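Local coordinates for protein metallocarboxypeptidase (Trypanosoma cruzi, PDB 3DWC) that probably releases C-terminal amino acids, other than proline, from peptides as a metal-dependent carboxypeptidase of the M32 family, at residues B[29-34]-B[237-242]; B[219-222]-B[226-229]; B[251-254]-B[260-263]. One frame throughout, in Å; residues are numbered along the deposited sequence.

Contact 1 (B[29-34]-B[237-242]); sequences DSHTMM and HPFCGN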
ATOM      1  N   ASP B  29       0.026  -2.373   4.376  1.00 27.37           N
ATOM      2  CA  ASP B  29       0.949  -2.920   3.414  1.00 26.99           C
ATOM      3  C   ASP B  29       2.135  -3.550   4.098  1.00 27.10           C
ATOM      4  O   ASP B  29       2.674  -4.573   3.604  1.00 27.15           O
ATOM      5  CB  ASP B  29       1.356  -1.781   2.451  1.00 26.58           C
ATOM      6  CG  ASP B  29       2.305  -2.214   1.400  1.00 25.75           C
ATOM      7  OD1 ASP B  29       1.862  -2.500   0.281  1.00 24.61           O
ATOM      8  OD2 ASP B  29       3.508  -2.320   1.679  1.00 27.31           O
ATOM      9  N   SER B  30       2.594  -2.955   5.206  1.00 27.20           N
ATOM     10  CA  SER B  30       3.760  -3.500   5.911  1.00 29.38           C
ATOM     11  C   SER B  30       3.482  -4.934   6.392  1.00 29.59           C
ATOM     12  O   SER B  30       4.392  -5.710   6.532  1.00 30.87           O
ATOM     13  CB  SER B  30       4.195  -2.622   7.103  1.00 29.59           C
ATOM     14  OG  SER B  30       3.144  -2.624   8.051  1.00 34.46           O
ATOM     15  N   HIS B  31       2.217  -5.263   6.602  1.00 31.57           N
ATOM     16  CA  HIS B  31       1.806  -6.586   7.105  1.00 32.32           C
ATOM     17  C   HIS B  31       1.387  -7.579   6.039  1.00 32.50           C
ATOM     18  O   HIS B  31       1.238  -8.758   6.368  1.00 33.49           O
ATOM     19  CB  HIS B  31       0.630  -6.442   8.090  1.00 32.62           C
ATOM     20  CG  HIS B  31       1.008  -5.743   9.342  1.00 35.55           C
ATOM     21  ND1 HIS B  31       0.593  -4.466   9.632  1.00 41.22           N
ATOM     22  CD2 HIS B  31       1.839  -6.110  10.354  1.00 41.51           C
ATOM     23  CE1 HIS B  31       1.129  -4.080  10.780  1.00 43.17           C
ATOM     24  NE2 HIS B  31       1.911  -5.050  11.224  1.00 42.17           N
ATOM     25  N   THR B  32       1.202  -7.114   4.802  1.00 30.86           N
ATOM     26  CA  THR B  32       0.585  -7.923   3.755  1.00 30.53           C
ATOM     27  C   THR B  32       1.519  -8.043   2.576  1.00 31.54           C
ATOM     28  O   THR B  32       1.889  -9.140   2.220  1.00 31.49           O
ATOM     29  CB  THR B  32      -0.758  -7.358   3.292  1.00 31.23           C
ATOM     30  OG1 THR B  32      -0.615  -5.986   2.916  1.00 31.69           O
ATOM     31  CG2 THR B  32      -1.752  -7.453   4.383  1.00 28.28           C
ATOM     32  N   MET B  33       1.961  -6.914   2.016  1.00 31.07           N
ATOM     33  CA  MET B  33       2.649  -6.915   0.727  1.00 30.14           C
ATOM     34  C   MET B  33       4.134  -6.652   0.849  1.00 29.57           C
ATOM     35  O   MET B  33       4.902  -7.035  -0.038  1.00 28.94           O
ATOM     36  CB  MET B  33       2.053  -5.838  -0.196  1.00 29.98           C
ATOM     37  CG  MET B  33       0.554  -5.943  -0.458  1.00 32.60           C
ATOM     38  SD  MET B  33       0.233  -7.575  -1.179  1.00 37.98           S
ATOM     39  CE  MET B  33      -1.438  -7.849  -0.738  1.00 36.13           C
ATOM     40  N   MET B  34       4.550  -5.943   1.899  1.00 28.93           N
ATOM     41  CA  MET B  34       5.912  -5.383   1.920  1.00 28.51           C
ATOM     42  C   MET B  34       6.998  -6.450   2.055  1.00 27.42           C
ATOM     43  O   MET B  34       6.968  -7.233   2.977  1.00 27.32           O
ATOM     44  CB  MET B  34       6.045  -4.400   3.064  1.00 28.35           C
ATOM     45  CG  MET B  34       7.417  -3.727   3.173  1.00 28.95           C
ATOM     46  SD  MET B  34       7.575  -2.892   4.761  1.00 30.38           S
ATOM     47  CE  MET B  34       8.186  -4.250   5.801  1.00 33.38           C
ATOM     48  N   HIS B 237      -0.934 -12.125  11.403  1.00 49.67           N
ATOM     49  CA  HIS B 237      -2.017 -11.946  12.400  1.00 49.75           C
ATOM     50  C   HIS B 237      -3.260 -11.363  11.719  1.00 50.44           C
ATOM     51  O   HIS B 237      -3.169 -10.326  11.074  1.00 51.29           O
ATOM     52  CB  HIS B 237      -1.528 -11.043  13.550  1.00 51.52           C
ATOM     53  CG  HIS B 237      -0.171 -11.433  14.092  1.00 54.67           C
ATOM     54  ND1 HIS B 237       0.974 -10.694  13.848  1.00 58.71           N
ATOM     55  CD2 HIS B 237       0.230 -12.507  14.821  1.00 57.70           C
ATOM     56  CE1 HIS B 237       2.013 -11.284  14.418  1.00 57.98           C
ATOM     57  NE2 HIS B 237       1.591 -12.384  15.018  1.00 58.31           N
ATOM     58  N   PRO B 238      -4.416 -12.052  11.787  1.00 49.52           N
ATOM     59  CA  PRO B 238      -5.618 -11.438  11.217  1.00 48.29           C
ATOM     60  C   PRO B 238      -5.966 -10.102  11.856  1.00 46.87           C
ATOM     61  O   PRO B 238      -5.889  -9.947  13.067  1.00 46.20           O
ATOM     62  CB  PRO B 238      -6.723 -12.466  11.508  1.00 48.85           C
ATOM     63  CG  PRO B 238      -6.188 -13.311  12.546  1.00 50.26           C
ATOM     64  CD  PRO B 238      -4.721 -13.400  12.276  1.00 50.29           C
ATOM     65  N   PHE B 239      -6.299  -9.135  11.026  1.00 44.73           N
ATOM     66  CA  PHE B 239      -6.743  -7.850  11.514  1.00 43.57           C
ATOM     67  C   PHE B 239      -7.653  -7.260  10.448  1.00 41.63           C
ATOM     68  O   PHE B 239      -7.755  -7.785   9.355  1.00 39.91           O
ATOM     69  CB  PHE B 239      -5.567  -6.901  11.815  1.00 44.24           C
ATOM     70  CG  PHE B 239      -4.746  -6.546  10.611  1.00 44.94           C
ATOM     71  CD1 PHE B 239      -4.921  -5.345   9.953  1.00 48.43           C
ATOM     72  CD2 PHE B 239      -3.767  -7.413  10.146  1.00 46.34           C
ATOM     73  CE1 PHE B 239      -4.135  -5.021   8.813  1.00 46.01           C
ATOM     74  CE2 PHE B 239      -2.999  -7.098   9.012  1.00 46.44           C
ATOM     75  CZ  PHE B 239      -3.204  -5.903   8.353  1.00 45.80           C
ATOM     76  N   CYS B 240      -8.309  -6.172  10.832  1.00 40.23           N
ATOM     77  CA  CYS B 240      -9.182  -5.371   9.978  1.00 39.61           C
ATOM     78  C   CYS B 240      -8.524  -3.999   9.935  1.00 38.18           C
ATOM     79  O   CYS B 240      -8.386  -3.319  10.972  1.00 38.47           O
ATOM     80  CB  CYS B 240     -10.569  -5.247  10.636  1.00 38.64           C
ATOM     81  SG  CYS B 240     -11.758  -4.163   9.801  1.00 41.63           S
ATOM     82  N   GLY B 241      -8.108  -3.569   8.763  1.00 36.79           N
ATOM     83  CA  GLY B 241      -7.418  -2.290   8.703  1.00 36.28           C
ATOM     84  C   GLY B 241      -7.684  -1.438   7.485  1.00 34.83           C
ATOM     85  O   GLY B 241      -8.725  -1.548   6.866  1.00 33.77           O
ATOM     86  N   ASN B 242      -6.705  -0.573   7.186  1.00 33.59           N
ATOM     87  CA  ASN B 242      -6.845   0.460   6.210  1.00 33.03           C
ATOM     88  C   ASN B 242      -7.943   1.465   6.562  1.00 33.16           C
ATOM     89  O   ASN B 242      -8.085   1.800   7.717  1.00 33.92           O
ATOM     90  CB  ASN B 242      -7.014  -0.124   4.813  1.00 33.04           C
ATOM     91  CG  ASN B 242      -6.407   0.756   3.765  1.00 32.27           C
ATOM     92  OD1 ASN B 242      -5.399   1.407   4.013  1.00 29.35           O
ATOM     93  ND2 ASN B 242      -7.010   0.792   2.596  1.00 29.27           N
TER

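Contact 2 (B[219-222]-B[226-229]); sequences FMDV and DFDG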
ATOM      1  N   PHE B 219     -18.512 -16.326   2.773  1.00 29.86           N
ATOM      2  CA  PHE B 219     -19.093 -15.803   3.981  1.00 29.89           C
ATOM      3  C   PHE B 219     -19.030 -14.308   4.111  1.00 29.63           C
ATOM      4  O   PHE B 219     -20.000 -13.701   4.594  1.00 29.69           O
ATOM      5  CB  PHE B 219     -18.663 -16.567   5.224  1.00 29.89           C
ATOM      6  CG  PHE B 219     -19.361 -17.894   5.356  1.00 31.92           C
ATOM      7  CD1 PHE B 219     -20.636 -17.964   5.905  1.00 29.78           C
ATOM      8  CD2 PHE B 219     -18.756 -19.074   4.928  1.00 32.43           C
ATOM      9  CE1 PHE B 219     -21.300 -19.204   6.025  1.00 32.10           C
ATOM     10  CE2 PHE B 219     -19.385 -20.279   5.064  1.00 31.42           C
ATOM     11  CZ  PHE B 219     -20.668 -20.354   5.605  1.00 32.10           C
ATOM     12  N   MET B 220     -17.973 -13.683   3.590  1.00 28.44           N
ATOM     13  CA  MET B 220     -17.967 -12.259   3.503  1.00 28.93           C
ATOM     14  C   MET B 220     -19.155 -11.766   2.625  1.00 29.51           C
ATOM     15  O   MET B 220     -19.779 -10.754   2.960  1.00 29.64           O
ATOM     16  CB  MET B 220     -16.637 -11.776   2.949  1.00 28.34           C
ATOM     17  CG  MET B 220     -15.489 -12.054   3.913  1.00 31.24           C
ATOM     18  SD  MET B 220     -13.899 -11.594   3.286  1.00 31.55           S
ATOM     19  CE  MET B 220     -13.934  -9.793   3.415  1.00 31.35           C
ATOM     20  N   ASP B 221     -19.488 -12.483   1.542  1.00 29.23           N
ATOM     21  CA  ASP B 221     -20.717 -12.187   0.763  1.00 30.45           C
ATOM     22  C   ASP B 221     -22.030 -12.363   1.551  1.00 29.73           C
ATOM     23  O   ASP B 221     -22.984 -11.570   1.418  1.00 30.01           O
ATOM     24  CB  ASP B 221     -20.792 -13.060  -0.499  1.00 31.95           C
ATOM     25  CG  ASP B 221     -19.780 -12.651  -1.570  1.00 34.96           C
ATOM     26  OD1 ASP B 221     -19.221 -11.520  -1.522  1.00 41.42           O
ATOM     27  OD2 ASP B 221     -19.564 -13.475  -2.493  1.00 37.54           O
ATOM     28  N   VAL B 222     -22.088 -13.404   2.383  1.00 29.54           N
ATOM     29  CA  VAL B 222     -23.224 -13.622   3.277  1.00 28.34           C
ATOM     30  C   VAL B 222     -23.384 -12.414   4.202  1.00 27.93           C
ATOM     31  O   VAL B 222     -24.489 -11.990   4.453  1.00 25.59           O
ATOM     32  CB  VAL B 222     -23.079 -14.955   4.083  1.00 28.34           C
ATOM     33  CG1 VAL B 222     -24.117 -15.074   5.197  1.00 26.31           C
ATOM     34  CG2 VAL B 222     -23.103 -16.176   3.120  1.00 27.73           C
ATOM     35  N   ASP B 226     -18.918  -5.185   1.123  1.00 31.08           N
ATOM     36  CA  ASP B 226     -18.746  -4.515  -0.153  1.00 31.15           C
ATOM     37  C   ASP B 226     -17.302  -4.691  -0.682  1.00 30.92           C
ATOM     38  O   ASP B 226     -16.379  -4.054  -0.197  1.00 31.75           O
ATOM     39  CB  ASP B 226     -19.073  -3.039   0.014  1.00 31.29           C
ATOM     40  CG  ASP B 226     -19.014  -2.266  -1.302  1.00 32.15           C
ATOM     41  OD1 ASP B 226     -18.825  -2.873  -2.391  1.00 32.04           O
ATOM     42  OD2 ASP B 226     -19.156  -1.038  -1.205  1.00 36.32           O
ATOM     43  N   PHE B 227     -17.110  -5.582  -1.643  1.00 30.83           N
ATOM     44  CA  PHE B 227     -15.773  -5.844  -2.203  1.00 30.60           C
ATOM     45  C   PHE B 227     -15.290  -4.769  -3.179  1.00 30.33           C
ATOM     46  O   PHE B 227     -14.159  -4.773  -3.598  1.00 29.86           O
ATOM     47  CB  PHE B 227     -15.751  -7.196  -2.884  1.00 31.83           C
ATOM     48  CG  PHE B 227     -15.541  -8.370  -1.910  1.00 31.92           C
ATOM     49  CD1 PHE B 227     -16.580  -9.199  -1.554  1.00 32.61           C
ATOM     50  CD2 PHE B 227     -14.309  -8.588  -1.360  1.00 32.94           C
ATOM     51  CE1 PHE B 227     -16.379 -10.254  -0.692  1.00 30.45           C
ATOM     52  CE2 PHE B 227     -14.085  -9.638  -0.521  1.00 33.58           C
ATOM     53  CZ  PHE B 227     -15.125 -10.471  -0.181  1.00 33.58           C
ATOM     54  N   ASP B 228     -16.160  -3.839  -3.548  1.00 31.00           N
ATOM     55  CA  ASP B 228     -15.717  -2.677  -4.295  1.00 31.17           C
ATOM     56  C   ASP B 228     -15.214  -1.574  -3.359  1.00 30.64           C
ATOM     57  O   ASP B 228     -14.819  -0.506  -3.825  1.00 29.65           O
ATOM     58  CB  ASP B 228     -16.850  -2.149  -5.171  1.00 31.56           C
ATOM     59  CG  ASP B 228     -17.089  -3.030  -6.386  1.00 33.68           C
ATOM     60  OD1 ASP B 228     -18.238  -3.231  -6.718  1.00 41.39           O
ATOM     61  OD2 ASP B 228     -16.137  -3.528  -6.999  1.00 38.37           O
ATOM     62  N   GLY B 229     -15.250  -1.841  -2.057  1.00 29.90           N
ATOM     63  CA  GLY B 229     -14.783  -0.913  -1.055  1.00 30.28           C
ATOM     64  C   GLY B 229     -13.980  -1.596   0.041  1.00 29.72           C
ATOM     65  O   GLY B 229     -13.967  -1.156   1.178  1.00 29.88           O
TER

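Contact 3 (B[251-254]-B[260-263]); sequences TKYT and TSLL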
ATOM      1  N   THR B 251      -6.348 -12.763   7.023  1.00 38.82           N
ATOM      2  CA  THR B 251      -6.450 -14.018   7.711  1.00 39.59           C
ATOM      3  C   THR B 251      -5.231 -14.838   7.336  1.00 39.93           C
ATOM      4  O   THR B 251      -4.331 -14.402   6.634  1.00 40.15           O
ATOM      5  CB  THR B 251      -7.737 -14.789   7.324  1.00 40.25           C
ATOM      6  OG1 THR B 251      -7.918 -15.895   8.211  1.00 41.99           O
ATOM      7  CG2 THR B 251      -7.643 -15.331   5.865  1.00 40.59           C
ATOM      8  N   LYS B 252      -5.228 -16.066   7.786  1.00 41.27           N
ATOM      9  CA  LYS B 252      -4.068 -16.919   7.615  1.00 40.90           C
ATOM     10  C   LYS B 252      -4.638 -18.327   7.572  1.00 39.95           C
ATOM     11  O   LYS B 252      -5.603 -18.607   8.261  1.00 38.42           O
ATOM     12  CB  LYS B 252      -3.196 -16.727   8.823  1.00 41.86           C
ATOM     13  CG  LYS B 252      -1.811 -17.319   8.735  1.00 46.54           C
ATOM     14  CD  LYS B 252      -1.421 -17.966  10.068  1.00 52.14           C
ATOM     15  CE  LYS B 252      -1.488 -16.971  11.264  1.00 54.08           C
ATOM     16  NZ  LYS B 252      -1.150 -17.632  12.615  1.00 54.90           N
ATOM     17  N   TYR B 253      -4.077 -19.167   6.712  1.00 39.65           N
ATOM     18  CA  TYR B 253      -4.589 -20.499   6.494  1.00 39.45           C
ATOM     19  C   TYR B 253      -3.564 -21.585   6.831  1.00 39.19           C
ATOM     20  O   TYR B 253      -2.374 -21.432   6.558  1.00 38.70           O
ATOM     21  CB  TYR B 253      -5.022 -20.672   5.053  1.00 39.85           C
ATOM     22  CG  TYR B 253      -6.012 -19.649   4.553  1.00 38.86           C
ATOM     23  CD1 TYR B 253      -5.593 -18.596   3.756  1.00 41.30           C
ATOM     24  CD2 TYR B 253      -7.334 -19.739   4.859  1.00 40.38           C
ATOM     25  CE1 TYR B 253      -6.453 -17.667   3.299  1.00 40.40           C
ATOM     26  CE2 TYR B 253      -8.230 -18.793   4.412  1.00 42.09           C
ATOM     27  CZ  TYR B 253      -7.775 -17.761   3.619  1.00 40.45           C
ATOM     28  OH  TYR B 253      -8.644 -16.810   3.146  1.00 40.02           O
ATOM     29  N   THR B 254      -4.073 -22.659   7.432  1.00 38.59           N
ATOM     30  CA  THR B 254      -3.371 -23.915   7.611  1.00 39.04           C
ATOM     31  C   THR B 254      -4.257 -25.008   6.998  1.00 38.45           C
ATOM     32  O   THR B 254      -5.502 -24.964   7.121  1.00 37.72           O
ATOM     33  CB  THR B 254      -3.121 -24.197   9.124  1.00 39.20           C
ATOM     34  OG1 THR B 254      -2.632 -25.520   9.308  1.00 42.20           O
ATOM     35  CG2 THR B 254      -4.399 -24.047   9.946  1.00 40.12           C
ATOM     36  N   THR B 260     -10.519 -21.985  12.584  1.00 36.77           N
ATOM     37  CA  THR B 260      -9.952 -20.794  13.198  1.00 37.39           C
ATOM     38  C   THR B 260      -9.977 -19.648  12.239  1.00 37.10           C
ATOM     39  O   THR B 260     -10.314 -18.543  12.596  1.00 37.48           O
ATOM     40  CB  THR B 260      -8.496 -20.974  13.660  1.00 38.11           C
ATOM     41  OG1 THR B 260      -8.454 -22.043  14.593  1.00 39.69           O
ATOM     42  CG2 THR B 260      -8.061 -19.716  14.423  1.00 39.24           C
ATOM     43  N   SER B 261      -9.627 -19.962  11.009  1.00 36.27           N
ATOM     44  CA  SER B 261      -9.578 -19.045   9.950  1.00 36.40           C
ATOM     45  C   SER B 261     -10.949 -18.593   9.437  1.00 35.59           C
ATOM     46  O   SER B 261     -11.130 -17.415   9.128  1.00 35.52           O
ATOM     47  CB  SER B 261      -8.773 -19.692   8.821  1.00 37.50           C
ATOM     48  OG  SER B 261      -9.036 -19.001   7.630  1.00 42.15           O
ATOM     49  N   LEU B 262     -11.908 -19.509   9.351  1.00 34.47           N
ATOM     50  CA  LEU B 262     -13.299 -19.136   9.022  1.00 34.79           C
ATOM     51  C   LEU B 262     -13.920 -18.177  10.047  1.00 33.31           C
ATOM     52  O   LEU B 262     -14.501 -17.127   9.725  1.00 31.66           O
ATOM     53  CB  LEU B 262     -14.136 -20.414   9.015  1.00 35.29           C
ATOM     54  CG  LEU B 262     -15.385 -20.535   8.141  1.00 37.23           C
ATOM     55  CD1 LEU B 262     -16.364 -21.491   8.841  1.00 37.80           C
ATOM     56  CD2 LEU B 262     -16.045 -19.251   7.688  1.00 37.73           C
ATOM     57  N   LEU B 263     -13.859 -18.601  11.301  1.00 32.62           N
ATOM     58  CA  LEU B 263     -14.371 -17.782  12.381  1.00 33.60           C
ATOM     59  C   LEU B 263     -13.611 -16.464  12.552  1.00 32.21           C
ATOM     60  O   LEU B 263     -14.195 -15.425  12.928  1.00 31.93           O
ATOM     61  CB  LEU B 263     -14.415 -18.555  13.684  1.00 33.67           C
ATOM     62  CG  LEU B 263     -15.623 -19.469  13.883  1.00 36.86           C
ATOM     63  CD1 LEU B 263     -16.067 -20.198  12.617  1.00 40.65           C
ATOM     64  CD2 LEU B 263     -15.131 -20.466  14.896  1.00 41.30           C
TER

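Contact 1 (B[29-34]-B[237-242])
The rings of His31 and Phe239 meet obliquely, with centroids 5.4 Å apart and planes turned by 67°, neither a stack nor an edge-to-face pair. One face of the imidazole carries Ser30 OG, 3.5 Å above the plane of the His31 ring and shifted toward its rim. At the edge of the phenyl group, in its plane, sits the carbonyl oxygen of His237, with His237 O 3.1 Å from Phe239 CD2. The closest touch across the contact comes from the methylene of the histidine: His31 CB lies 3.8 Å from Phe239 CE2 and almost as near to CZ. Phe239 reaches it because CG sits between the backbone N and the carbonyl carbon (chi1 63°), which turns the ring toward His31. Trp28 of helix 3-32 also packs against it, and the backbone of Phe239 is hydrogen-bonded to Thr250 on the neighbouring strand. In the same segment as His31, Asp29 makes salt bridges to Arg42 and to Arg248 of the second subunit. The Phe239 side chain comes within about 5 Å of the side chain of Glu268, the predicted proton donor/acceptor, and about 8 Å of the bound cobalt ion. No hydrogen bond crosses the contact; it rests on van der Waals packing of the His31 methylene against the phenyl group, while the imidazole finds polar company in its own helix, where ND1 makes a weak hydrogen bond to Asp27 O.

Contact 2 (B[219-222]-B[226-229])
Phe227 meets two consecutive residues of helix 209-222, Met220 and Asp221, and so folds the loop between that helix and strand 230-234 back onto the last turn of the helix. Met220 comes in along most of its length, the two side chains crossing at about a right angle: Met220 CB, SD and CE all gather on Phe227 CZ, CB nearest at 3.7 Å. The sulfur belongs to a Met-aromatic contact, SD lying 5.0 Å from the Phe227 centroid and 70° off the ring normal, thus obliquely beside the ring. A bend at chi3 (75°) folds the methyl group back so that it too touches the phenyl group. Asp221 approaches at the edge, near the ring plane, with OD1 3.2 Å from Phe227 CE1; its carboxylate stands almost perpendicular to the ring.

Further out, the ring is set by the turn that bears it. Residues 226-229 form a type I beta turn, closed by Gly229 N to Asp226 O at 3.1 Å. Asp226 adds an Asx turn, its OD1 accepting from Asp228 N at 3.1 Å, from above the carboxylate plane. The other oxygen, OD2, makes a salt bridge to Lys37 of the second subunit, and Gln276 is hydrogen-bonded to Asp226 O. Phe225 meets the Phe227 ring edge-to-face, while Met220 packs on Val265 and Thr269 of helix 259-276.

With no hydrogen bond across, the contact is apolar on the Met220 side; on the Asp221 side, a carboxylate oxygen placed at the electropositive rim of a phenyl group is probably a mildly favourable electrostatic pairing.

Contact 3 (B[251-254]-B[260-263])
One weak hydrogen bond joins the segments: Thr251 OG1 and Ser261 OG lie 3.4 Å apart, and either could be the donor. Each oxygen lies anti to its own backbone N and beside the carbonyl carbon (chi1 -169° in Thr251, 162° in Ser261), which brings the two within reach.

The remaining touches are van der Waals. Lys252 takes part through its backbone, with its O 3.4 Å from Ser261 CB. Tyr253 brings one side of its ring to the serine, CE2 lying 3.3 Å from Ser261 OG and CD2 about as close, an oblique approach. Ser261 is thus the small residue on which three successive residues of the incoming chain converge.

That chain leaves strand 246-251, the middle strand of the small mixed sheet, and leads into helix 259-276, whose later turns carry the HExxH motif expected of this metallopeptidase family, with His267 and His271 binding cobalt in this crystal.

Outside the pair, the backbone of Thr251 is hydrogen-bonded to Asp233 and Ser235. Tyr253 also packs on Val209, Gln212 and Glu213 of helix 209-222 and on Leu232 and Val234 of strand 230-234.

Following the chain, contact 1 opens on helix 3-32 and closes only at 237-242, spanning a long, mostly helical excursion. Contact 2 is nested inside that loop, a short closure where helix 209-222 ends. Contact 3 follows in series, and none crosses another. Contact 1 touches contact 3 through Pro238 CB and Thr251 CA, 4.1 Å apart; contact 2 touches contact 3 through Phe219 CD2 and Leu262 CD2, 3.9 Å apart. Contact 1 ties helix 3-32 to the loop and short strand of 237-242, contact 2 ties helix 209-222 to the loop before strand 230-234, and contact 3 ties the end of strand 246-251 to the metal-binding helix 259-276.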